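Local atomic coordinates of beta-d-glucoside glucohydrolase (Hypocrea jecorina, PDB entry 3ZYZ), a protein that probably hydrolyses terminal, non-reducing beta-D-glucosyl residues with release of beta-D-glucose, a step in cellulose degradation. Residues K158-N163 with Y217-V222; C368-C373 with E441-V446; L57-G62 with I106-G111. All blocks are in the same frame, centred on the assembly; numbering follows the deposited sequence.

Interaction 1 of 3, residues K158-N163 with Y217-V222; sequences KHYILN and YTLQTV. With BGC (beta-D-glucopyranose), chain D.
Tyr160, at the end of strand 154-160, drives its ring into the side of helix 216-226 and gives its phenol to the backbone of Thr218. With CG anti to the backbone N (chi1 -175°), the ring reaches the helix, and OH donates to Thr218 O at 2.6 Å. The hydroxyl stands above the carbonyl plane, 38° out of it. Leu219 meets the ring at its edge, sliding past in the opposite direction and bringing CD2 to 4.2 Å from Tyr160 CD2. Val222 CG1 instead touches the hydroxyl oxygen, 3.5 Å from Tyr160 OH. Ile161 CB covers one face of the ring near its rim, and Phe189 meets Tyr160 edge-to-face. A water makes a second polar link, accepting a hydrogen bond from Thr218 OG1 at 2.8 Å and donating one to Tyr160 O at 3.2 Å. In this region the helix has a wider pi-type turn.

The other end of the segment faces the glucose. A cis peptide joins Lys158 and His159, and both side chains reach the same sugar, with Lys158 CG lying over the centre of the imidazole. From its extended chain Lys158 NZ donates to glucose O3 at 2.9 Å and to O4 at 3.0 Å. His159 NE2 meets O3 at 2.7 Å, in an almost straight bond (177°), while its ND1 is tied to Gly115 O. Both segments belong to the N-terminal glycosyl hydrolase family 3 domain, of the TIM-barrel clan. Chemically, one short phenol-carbonyl bond and a bridging water give Tyr160 OH, Thr218 O, Thr218 OG1 and Tyr160 O partners within a buried junction, and they fix the strand end against the helix only two residues beyond the lysine that grips the sugar.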
loop_
_atom_site.group_PDB
_atom_site.type_symbol
_atom_site.label_atom_id
_atom_site.label_comp_id
_atom_site.label_asym_id
_atom_site.label_seq_id
_atom_site.Cartn_x
_atom_site.Cartn_y
_atom_site.Cartn_z
ATOM N N LYS A 158 -6.266 2.892 -6.783
ATOM C CA LYS A 158 -7.522 2.533 -6.110
ATOM C C LYS A 158 -7.344 2.586 -4.573
ATOM O O LYS A 158 -6.217 2.549 -4.111
ATOM C CB LYS A 158 -8.011 1.159 -6.603
ATOM C CG LYS A 158 -7.146 -0.027 -6.162
ATOM C CD LYS A 158 -7.582 -1.319 -6.823
ATOM C CE LYS A 158 -7.033 -2.519 -6.074
ATOM N NZ LYS A 158 -7.218 -3.806 -6.813
ATOM N N HIS A 159 -8.406 2.713 -3.772
ATOM C CA HIS A 159 -9.792 2.889 -4.208
ATOM C C HIS A 159 -10.239 4.262 -3.799
ATOM O O HIS A 159 -10.107 4.640 -2.630
ATOM C CB HIS A 159 -10.725 1.888 -3.531
ATOM C CG HIS A 159 -10.286 0.468 -3.663
ATOM N ND1 HIS A 159 -9.435 -0.131 -2.762
ATOM C CD2 HIS A 159 -10.592 -0.477 -4.582
ATOM C CE1 HIS A 159 -9.225 -1.383 -3.123
ATOM N NE2 HIS A 159 -9.914 -1.617 -4.225
ATOM N N TYR A 160 -10.815 4.980 -4.755
ATOM C CA TYR A 160 -11.141 6.390 -4.591
ATOM C C TYR A 160 -12.628 6.563 -4.298
ATOM O O TYR A 160 -13.438 6.530 -5.219
ATOM C CB TYR A 160 -10.737 7.133 -5.871
ATOM C CG TYR A 160 -10.888 8.631 -5.834
ATOM C CD1 TYR A 160 -9.909 9.435 -5.248
ATOM C CD2 TYR A 160 -11.986 9.254 -6.426
ATOM C CE1 TYR A 160 -10.034 10.813 -5.222
ATOM C CE2 TYR A 160 -12.116 10.643 -6.416
ATOM C CZ TYR A 160 -11.139 11.415 -5.806
ATOM O OH TYR A 160 -11.261 12.793 -5.781
ATOM N N ILE A 161 -13.008 6.808 -3.037
ATOM C CA ILE A 161 -12.111 7.191 -1.931
ATOM C C ILE A 161 -12.864 6.957 -0.611
ATOM O O ILE A 161 -14.097 6.840 -0.614
ATOM C CB ILE A 161 -11.677 8.690 -2.065
ATOM C CG1 ILE A 161 -10.567 9.055 -1.067
ATOM C CG2 ILE A 161 -12.888 9.627 -1.966
ATOM C CD1 ILE A 161 -9.938 10.404 -1.330
ATOM N N LEU A 162 -12.124 6.869 0.500
ATOM C CA LEU A 162 -12.676 6.698 1.859
ATOM C C LEU A 162 -13.330 5.322 2.104
ATOM O O LEU A 162 -14.276 5.195 2.895
ATOM C CB LEU A 162 -13.656 7.826 2.232
ATOM C CG LEU A 162 -13.309 9.292 1.960
ATOM C CD1 LEU A 162 -14.508 10.168 2.282
ATOM C CD2 LEU A 162 -12.096 9.716 2.761
ATOM N N ASN A 163 -12.813 4.311 1.416
ATOM C CA ASN A 163 -13.157 2.913 1.665
ATOM C C ASN A 163 -12.242 2.364 2.778
ATOM O O ASN A 163 -11.355 1.553 2.525
ATOM C CB ASN A 163 -13.013 2.148 0.334
ATOM C CG ASN A 163 -13.265 0.648 0.452
ATOM O OD1 ASN A 163 -12.851 -0.117 -0.426
ATOM N ND2 ASN A 163 -13.923 0.222 1.523
ATOM N N TYR A 217 -18.717 15.875 -7.081
ATOM C CA TYR A 217 -17.695 16.624 -6.328
ATOM C C TYR A 217 -16.334 15.914 -6.304
ATOM O O TYR A 217 -15.332 16.521 -6.655
ATOM C CB TYR A 217 -18.133 17.005 -4.894
ATOM C CG TYR A 217 -17.032 17.758 -4.161
ATOM C CD1 TYR A 217 -16.665 19.046 -4.561
ATOM C CD2 TYR A 217 -16.337 17.171 -3.106
ATOM C CE1 TYR A 217 -15.637 19.732 -3.930
ATOM C CE2 TYR A 217 -15.309 17.846 -2.457
ATOM C CZ TYR A 217 -14.967 19.137 -2.877
ATOM O OH TYR A 217 -13.943 19.837 -2.248
ATOM N N THR A 218 -16.297 14.638 -5.913
ATOM C CA THR A 218 -15.001 13.951 -5.780
ATOM C C THR A 218 -14.404 13.576 -7.135
ATOM O O THR A 218 -13.197 13.690 -7.333
ATOM C CB THR A 218 -15.062 12.684 -4.886
ATOM O OG1 THR A 218 -16.029 11.769 -5.408
ATOM C CG2 THR A 218 -15.403 13.034 -3.443
ATOM N N LEU A 219 -15.252 13.120 -8.054
ATOM C CA LEU A 219 -14.805 12.682 -9.383
ATOM C C LEU A 219 -14.437 13.864 -10.287
ATOM O O LEU A 219 -13.338 13.915 -10.844
ATOM C CB LEU A 219 -15.877 11.823 -10.065
ATOM C CG LEU A 219 -16.247 10.475 -9.422
ATOM C CD1 LEU A 219 -17.376 9.794 -10.221
ATOM C CD2 LEU A 219 -15.031 9.562 -9.299
ATOM N N GLN A 220 -15.366 14.803 -10.433
ATOM C CA GLN A 220 -15.168 15.904 -11.372
ATOM C C GLN A 220 -14.358 17.026 -10.742
ATOM O O GLN A 220 -13.294 17.364 -11.234
ATOM C CB GLN A 220 -16.512 16.432 -11.907
ATOM C CG GLN A 220 -16.384 17.396 -13.102
ATOM C CD GLN A 220 -15.611 16.781 -14.266
ATOM O OE1 GLN A 220 -16.000 15.743 -14.817
ATOM N NE2 GLN A 220 -14.503 17.417 -14.638
ATOM N N THR A 221 -14.862 17.588 -9.647
ATOM C CA THR A 221 -14.262 18.784 -9.066
ATOM C C THR A 221 -12.898 18.496 -8.478
ATOM O O THR A 221 -11.935 19.175 -8.804
ATOM C CB THR A 221 -15.195 19.425 -8.011
ATOM O OG1 THR A 221 -16.460 19.673 -8.622
ATOM C CG2 THR A 221 -14.623 20.748 -7.488
ATOM N N VAL A 222 -12.804 17.469 -7.638
ATOM C CA VAL A 222 -11.549 17.204 -6.932
ATOM C C VAL A 222 -10.530 16.480 -7.812
ATOM O O VAL A 222 -9.448 16.987 -8.065
ATOM C CB VAL A 222 -11.784 16.437 -5.605
ATOM C CG1 VAL A 222 -10.461 16.131 -4.911
ATOM C CG2 VAL A 222 -12.693 17.250 -4.697
HETATM C C2 BGC D . -12.022 -4.982 -5.543
HETATM C C3 BGC D . -11.006 -4.283 -6.418
HETATM C C4 BGC D . -10.628 -5.225 -7.548
HETATM C C5 BGC D . -11.877 -5.676 -8.328
HETATM C C6 BGC D . -11.547 -6.630 -9.473
HETATM C C1 BGC D . -13.211 -5.522 -6.363
HETATM O O1 BGC D . -14.049 -6.295 -5.533
HETATM O O2 BGC D . -12.433 -4.048 -4.571
HETATM O O3 BGC D . -9.887 -3.967 -5.613
HETATM O O4 BGC D . -9.673 -4.610 -8.384
HETATM O O5 BGC D . -12.776 -6.333 -7.447
HETATM O O6 BGC D . -11.174 -7.883 -8.935
HETATM O O HOH W 1 -15.241 9.111 -5.686
#

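Interaction 2 of 3, residues C368-C373 with E441-V446; sequences CNDKGC and EGYITV. With BGC (beta-D-glucopyranose), chain D.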
loop_
_atom_site.group_PDB
_atom_site.type_symbol
_atom_site.label_atom_id
_atom_site.label_comp_id
_atom_site.label_asym_id
_atom_site.label_seq_id
_atom_site.Cartn_x
_atom_site.Cartn_y
_atom_site.Cartn_z
ATOM N N CYS A 368 -8.282 -22.708 -0.300
ATOM C CA CYS A 368 -7.768 -21.382 -0.031
ATOM C C CYS A 368 -7.877 -20.439 -1.230
ATOM O O CYS A 368 -6.944 -19.689 -1.516
ATOM C CB CYS A 368 -6.319 -21.502 0.451
ATOM S SG CYS A 368 -5.730 -20.126 1.440
ATOM N N ASN A 369 -9.020 -20.456 -1.920
ATOM C CA ASN A 369 -9.207 -19.542 -3.063
ATOM C C ASN A 369 -9.096 -18.073 -2.679
ATOM O O ASN A 369 -9.533 -17.669 -1.601
ATOM C CB ASN A 369 -10.532 -19.791 -3.787
ATOM C CG ASN A 369 -10.502 -21.044 -4.645
ATOM O OD1 ASN A 369 -11.553 -21.615 -4.959
ATOM N ND2 ASN A 369 -9.300 -21.488 -5.021
ATOM N N ASP A 370 -8.531 -17.277 -3.581
ATOM C CA ASP A 370 -8.209 -15.872 -3.292
ATOM C C ASP A 370 -7.395 -15.745 -1.992
ATOM O O ASP A 370 -7.490 -14.746 -1.294
ATOM C CB ASP A 370 -9.486 -15.016 -3.208
ATOM C CG ASP A 370 -10.328 -15.062 -4.484
ATOM O OD1 ASP A 370 -9.819 -15.418 -5.573
ATOM O OD2 ASP A 370 -11.514 -14.709 -4.393
ATOM N N LYS A 371 -6.604 -16.768 -1.674
ATOM C CA LYS A 371 -5.825 -16.811 -0.428
ATOM C C LYS A 371 -6.675 -16.626 0.847
ATOM O O LYS A 371 -6.187 -16.130 1.883
ATOM C CB LYS A 371 -4.635 -15.834 -0.487
ATOM C CG LYS A 371 -3.567 -16.238 -1.505
ATOM C CD LYS A 371 -3.148 -17.682 -1.268
ATOM C CE LYS A 371 -2.063 -18.137 -2.225
ATOM N NZ LYS A 371 -2.563 -18.426 -3.588
ATOM N N GLY A 372 -7.943 -17.038 0.760
ATOM C CA GLY A 372 -8.890 -16.982 1.884
ATOM C C GLY A 372 -8.667 -18.068 2.936
ATOM O O GLY A 372 -9.573 -18.852 3.242
ATOM N N CYS A 373 -7.445 -18.120 3.462
ATOM C CA CYS A 373 -7.104 -18.961 4.603
ATOM C C CYS A 373 -5.796 -18.494 5.223
ATOM O O CYS A 373 -4.924 -17.942 4.539
ATOM C CB CYS A 373 -7.015 -20.442 4.221
ATOM S SG CYS A 373 -5.511 -20.936 3.323
ATOM N N GLU A 441 -10.367 -8.879 1.848
ATOM C CA GLU A 441 -11.514 -8.242 1.227
ATOM C C GLU A 441 -12.812 -8.855 1.715
ATOM O O GLU A 441 -12.929 -10.085 1.839
ATOM C CB GLU A 441 -11.414 -8.350 -0.295
ATOM C CG GLU A 441 -12.210 -7.285 -1.022
ATOM C CD GLU A 441 -12.102 -7.415 -2.518
ATOM O OE1 GLU A 441 -11.037 -7.878 -2.989
ATOM O OE2 GLU A 441 -13.074 -7.041 -3.213
ATOM N N GLY A 442 -13.786 -7.992 1.978
ATOM C CA GLY A 442 -14.985 -8.373 2.702
ATOM C C GLY A 442 -16.041 -9.187 1.969
ATOM O O GLY A 442 -17.226 -8.942 2.158
ATOM N N TYR A 443 -15.627 -10.140 1.137
ATOM C CA TYR A 443 -16.562 -11.147 0.592
ATOM C C TYR A 443 -16.181 -12.561 1.031
ATOM O O TYR A 443 -16.830 -13.547 0.638
ATOM C CB TYR A 443 -16.676 -11.069 -0.944
ATOM C CG TYR A 443 -15.390 -11.393 -1.677
ATOM C CD1 TYR A 443 -14.434 -10.400 -1.918
ATOM C CD2 TYR A 443 -15.123 -12.689 -2.131
ATOM C CE1 TYR A 443 -13.245 -10.690 -2.589
ATOM C CE2 TYR A 443 -13.931 -12.987 -2.808
ATOM C CZ TYR A 443 -12.993 -11.979 -3.021
ATOM O OH TYR A 443 -11.807 -12.249 -3.687
ATOM N N ILE A 444 -15.118 -12.671 1.823
ATOM C CA ILE A 444 -14.730 -13.963 2.389
ATOM C C ILE A 444 -14.635 -13.852 3.904
ATOM O O ILE A 444 -13.969 -12.946 4.426
ATOM C CB ILE A 444 -13.371 -14.501 1.853
ATOM C CG1 ILE A 444 -13.243 -14.323 0.343
ATOM C CG2 ILE A 444 -13.207 -15.980 2.229
ATOM C CD1 ILE A 444 -11.940 -14.904 -0.262
ATOM N N THR A 445 -15.302 -14.768 4.601
ATOM C CA THR A 445 -15.197 -14.850 6.052
ATOM C C THR A 445 -14.265 -16.004 6.372
ATOM O O THR A 445 -14.542 -17.138 6.010
ATOM C CB THR A 445 -16.583 -15.000 6.735
ATOM O OG1 THR A 445 -17.377 -13.845 6.441
ATOM C CG2 THR A 445 -16.452 -15.108 8.260
ATOM N N VAL A 446 -13.133 -15.694 7.003
ATOM C CA VAL A 446 -12.099 -16.688 7.279
ATOM C C VAL A 446 -11.945 -16.804 8.792
ATOM O O VAL A 446 -11.606 -15.831 9.443
ATOM C CB VAL A 446 -10.751 -16.321 6.599
ATOM C CG1 VAL A 446 -9.632 -17.289 6.985
ATOM C CG2 VAL A 446 -10.914 -16.282 5.087
HETATM C C2 BGC D . -12.022 -4.982 -5.543
HETATM C C3 BGC D . -11.006 -4.283 -6.418
HETATM C C4 BGC D . -10.628 -5.225 -7.548
HETATM C C5 BGC D . -11.877 -5.676 -8.328
HETATM C C6 BGC D . -11.547 -6.630 -9.473
HETATM C C1 BGC D . -13.211 -5.522 -6.363
HETATM O O1 BGC D . -14.049 -6.295 -5.533
HETATM O O2 BGC D . -12.433 -4.048 -4.571
HETATM O O3 BGC D . -9.887 -3.967 -5.613
HETATM O O4 BGC D . -9.673 -4.610 -8.384
HETATM O O5 BGC D . -12.776 -6.333 -7.447
HETATM O O6 BGC D . -11.174 -7.883 -8.935
#
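Asp370 and Tyr443 join two irregular loops of the C-terminal glycosyl hydrolase family 3 domain, one of them a short disulfide-closed loop with an inverse gamma turn centred on Gly372. With CG between its backbone N and carbonyl carbon (chi1 64°), Tyr443 brings its OH to donate to Asp370 OD2 at 2.6 Å. The side chains cross at about a right angle, with the ring and carboxylate planes 75° apart; the oxygen lies at the ring edge, in its plane, whereas the hydroxyl approaches OD2 from above the carboxylate plane, 55° out of it.

Next to this bond the contact turns apolar. Ile444 brings CD1 beside the same aspartate, 3.8 Å from Asp370 CB, and reaches the backbone of Gly372. A CB on this glycine would come tight against that methyl. Val446 closes the far end, its CG2 3.4 Å from Gly372 O and its CG1 against the backbone of Cys373.

The disulfide loop is held from within. Asp370 and Lys371 take left-handed backbone conformations, and Gly372 N turns back to Asn369 O at 2.9 Å. The other oxygen of Asp370, OD1, forms a salt bridge with Arg67, which also pairs with Asp61 of the N-terminal domain. On the opposing loop Glu441, two residues before Tyr443, accepts a hydrogen bond from glucose O1 through OE2 at 2.6 Å, so this contact borders the sugar site. The inverse gamma turn is closed by Cys373 N to Lys371 O at 2.8 Å, and the loop ends are joined by Cys368 SG to Cys373 SG at 2.1 Å.

Interaction 3 of 3, residues L57-G62 with I106-G111; sequences LCLQDG and IHVILG. With BGC (beta-D-glucopyranose), chain D.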
loop_
_atom_site.group_PDB
_atom_site.type_symbol
_atom_site.label_atom_id
_atom_site.label_comp_id
_atom_site.label_asym_id
_atom_site.label_seq_id
_atom_site.Cartn_x
_atom_site.Cartn_y
_atom_site.Cartn_z
ATOM N N LEU A 57 -9.614 -3.815 -24.340
ATOM C CA LEU A 57 -8.734 -3.479 -23.225
ATOM C C LEU A 57 -8.773 -4.606 -22.202
ATOM O O LEU A 57 -9.850 -5.044 -21.801
ATOM C CB LEU A 57 -9.120 -2.150 -22.584
ATOM C CG LEU A 57 -7.981 -1.536 -21.757
ATOM C CD1 LEU A 57 -6.813 -1.157 -22.638
ATOM C CD2 LEU A 57 -8.471 -0.325 -20.967
ATOM N N CYS A 58 -7.600 -5.102 -21.818
ATOM C CA CYS A 58 -7.538 -6.210 -20.871
ATOM C C CYS A 58 -7.092 -5.713 -19.503
ATOM O O CYS A 58 -5.982 -5.180 -19.349
ATOM C CB CYS A 58 -6.661 -7.353 -21.392
ATOM S SG CYS A 58 -6.245 -8.608 -20.127
ATOM N N LEU A 59 -7.990 -5.842 -18.529
ATOM C CA LEU A 59 -7.765 -5.340 -17.173
ATOM C C LEU A 59 -7.643 -6.508 -16.214
ATOM O O LEU A 59 -8.499 -7.369 -16.207
ATOM C CB LEU A 59 -8.910 -4.412 -16.734
ATOM C CG LEU A 59 -9.143 -3.186 -17.641
ATOM C CD1 LEU A 59 -10.269 -3.448 -18.634
ATOM C CD2 LEU A 59 -9.460 -1.973 -16.823
ATOM N N GLN A 60 -6.574 -6.530 -15.419
ATOM C CA GLN A 60 -6.315 -7.640 -14.484
ATOM C C GLN A 60 -5.895 -7.157 -13.105
ATOM O O GLN A 60 -5.198 -6.149 -12.984
ATOM C CB GLN A 60 -5.204 -8.545 -15.037
ATOM C CG GLN A 60 -5.177 -9.972 -14.479
ATOM C CD GLN A 60 -6.210 -10.868 -15.147
ATOM O OE1 GLN A 60 -6.978 -10.424 -16.002
ATOM N NE2 GLN A 60 -6.225 -12.136 -14.766
ATOM N N ASP A 61 -6.298 -7.889 -12.063
ATOM C CA ASP A 61 -5.718 -7.685 -10.725
ATOM C C ASP A 61 -4.253 -8.175 -10.716
ATOM O O ASP A 61 -3.842 -8.911 -11.612
ATOM C CB ASP A 61 -6.540 -8.405 -9.654
ATOM C CG ASP A 61 -7.910 -7.770 -9.437
ATOM O OD1 ASP A 61 -7.952 -6.539 -9.215
ATOM O OD2 ASP A 61 -8.935 -8.505 -9.506
ATOM N N GLY A 62 -3.443 -7.729 -9.758
ATOM C CA GLY A 62 -3.786 -6.665 -8.828
ATOM C C GLY A 62 -2.512 -5.978 -8.344
ATOM O O GLY A 62 -1.490 -6.018 -9.029
ATOM N N ILE A 106 -1.612 -8.222 -20.550
ATOM C CA ILE A 106 -2.570 -7.366 -19.864
ATOM C C ILE A 106 -2.163 -5.899 -20.067
ATOM O O ILE A 106 -0.985 -5.582 -19.946
ATOM C CB ILE A 106 -2.549 -7.696 -18.368
ATOM C CG1 ILE A 106 -2.948 -9.172 -18.155
ATOM C CG2 ILE A 106 -3.442 -6.738 -17.581
ATOM C CD1 ILE A 106 -2.345 -9.791 -16.936
ATOM N N HIS A 107 -3.127 -5.024 -20.367
ATOM C CA HIS A 107 -2.881 -3.581 -20.558
ATOM C C HIS A 107 -2.983 -2.789 -19.242
ATOM O O HIS A 107 -2.217 -1.850 -19.011
ATOM C CB HIS A 107 -3.878 -2.988 -21.560
ATOM C CG HIS A 107 -3.985 -3.754 -22.842
ATOM N ND1 HIS A 107 -5.082 -4.532 -23.155
ATOM C CD2 HIS A 107 -3.131 -3.869 -23.888
ATOM C CE1 HIS A 107 -4.898 -5.091 -24.338
ATOM N NE2 HIS A 107 -3.722 -4.704 -24.804
ATOM N N VAL A 108 -3.926 -3.164 -18.385
ATOM C CA VAL A 108 -4.166 -2.408 -17.148
ATOM C C VAL A 108 -4.028 -3.288 -15.906
ATOM O O VAL A 108 -4.720 -4.293 -15.766
ATOM C CB VAL A 108 -5.549 -1.730 -17.147
ATOM C CG1 VAL A 108 -5.635 -0.697 -16.034
ATOM C CG2 VAL A 108 -5.825 -1.066 -18.481
ATOM N N ILE A 109 -3.109 -2.921 -15.020
ATOM C CA ILE A 109 -2.982 -3.621 -13.738
ATOM C C ILE A 109 -3.783 -2.820 -12.697
ATOM O O ILE A 109 -3.713 -1.586 -12.658
ATOM C CB ILE A 109 -1.485 -3.847 -13.342
ATOM C CG1 ILE A 109 -1.330 -4.855 -12.186
ATOM C CG2 ILE A 109 -0.798 -2.524 -13.038
ATOM C CD1 ILE A 109 -1.864 -6.263 -12.480
ATOM N N LEU A 110 -4.579 -3.519 -11.897
ATOM C CA LEU A 110 -5.520 -2.858 -10.997
ATOM C C LEU A 110 -4.897 -2.567 -9.632
ATOM O O LEU A 110 -5.182 -3.232 -8.636
ATOM C CB LEU A 110 -6.814 -3.678 -10.897
ATOM C CG LEU A 110 -7.588 -3.888 -12.207
ATOM C CD1 LEU A 110 -8.793 -4.807 -11.988
ATOM C CD2 LEU A 110 -8.022 -2.545 -12.839
ATOM N N GLY A 111 -4.024 -1.569 -9.613
ATOM C CA GLY A 111 -3.214 -1.230 -8.446
ATOM C C GLY A 111 -2.233 -0.132 -8.842
ATOM O O GLY A 111 -2.051 0.129 -10.020
HETATM C C2 BGC D . -12.022 -4.982 -5.543
HETATM C C3 BGC D . -11.006 -4.283 -6.418
HETATM C C4 BGC D . -10.628 -5.225 -7.548
HETATM C C5 BGC D . -11.877 -5.676 -8.328
HETATM C C6 BGC D . -11.547 -6.630 -9.473
HETATM C C1 BGC D . -13.211 -5.522 -6.363
HETATM O O1 BGC D . -14.049 -6.295 -5.533
HETATM O O2 BGC D . -12.433 -4.048 -4.571
HETATM O O3 BGC D . -9.887 -3.967 -5.613
HETATM O O4 BGC D . -9.673 -4.610 -8.384
HETATM O O5 BGC D . -12.776 -6.333 -7.447
HETATM O O6 BGC D . -11.174 -7.883 -8.935
#
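Leu110, Gln60 and Cys58 bury the most surface where parallel strands 58-60 and 108-109 pair in the N-terminal domain. Gln60 turns both its N and its O to the neighbouring strand: the N donates to Val108 O at 2.9 Å in a nearly straight bond (173°), and the O receives Leu110 N at 2.9 Å. Its CB packs on Ile106 CG2, while the amide end turns to Arg67 O and Val43 N. Leu110 packs CG against Gln60 O and sets CD1 3.4 Å from Asp61 OD1, the oxygen that accepts from glucose O4 at 2.7 Å.

Cys58 O accepts from both His107 N and Val108 N. Its own N donates at 2.9 Å to His107 ND1, at the ring edge and within 1° of its plane; His107 CG lies anti to the carbonyl carbon (chi1 -50°), which brings ND1 there. Replacing His107 by alanine would keep the CB beside Leu57 CD1 but would probably leave Cys58 N without its ring acceptor and open a gap where the imidazole lay.

The strands, with helices 78-84 and 87-103 in the connection between them, form a beta-alpha-beta crossover, consistent with the TIM-barrel clan. Leu59, Val108 and Leu110 touch strand 232-235 across the interior, whereas Ile106 and Ile109 meet Val101 of helix 87-103. Strand 154-160 flanks 108-109, and strand 44-45 runs antiparallel to 58-60, near the disulfide from Cys58 to Cys42.

How the interactions relate
From the N terminus, interaction 3 comes first, closing the loop from 57 to 111 by pairing adjacent strands. Interaction 1 follows, joining strand 154-160 to helix 216-226 and closing 158 to 222 within the same N-terminal domain. Interaction 2 closes 368 to 446 in the C-terminal domain. The three run in series; none nests in or crosses another. Interactions 3 and 1 share one sheet, where 108-109 and 154-160 are neighbours, and touch directly where Lys158 NZ lies 2.8 Å from Leu110 O. Interaction 2 touches neither, yet all three reach the same glucose, which thus sits between the two domains and is bonded by both.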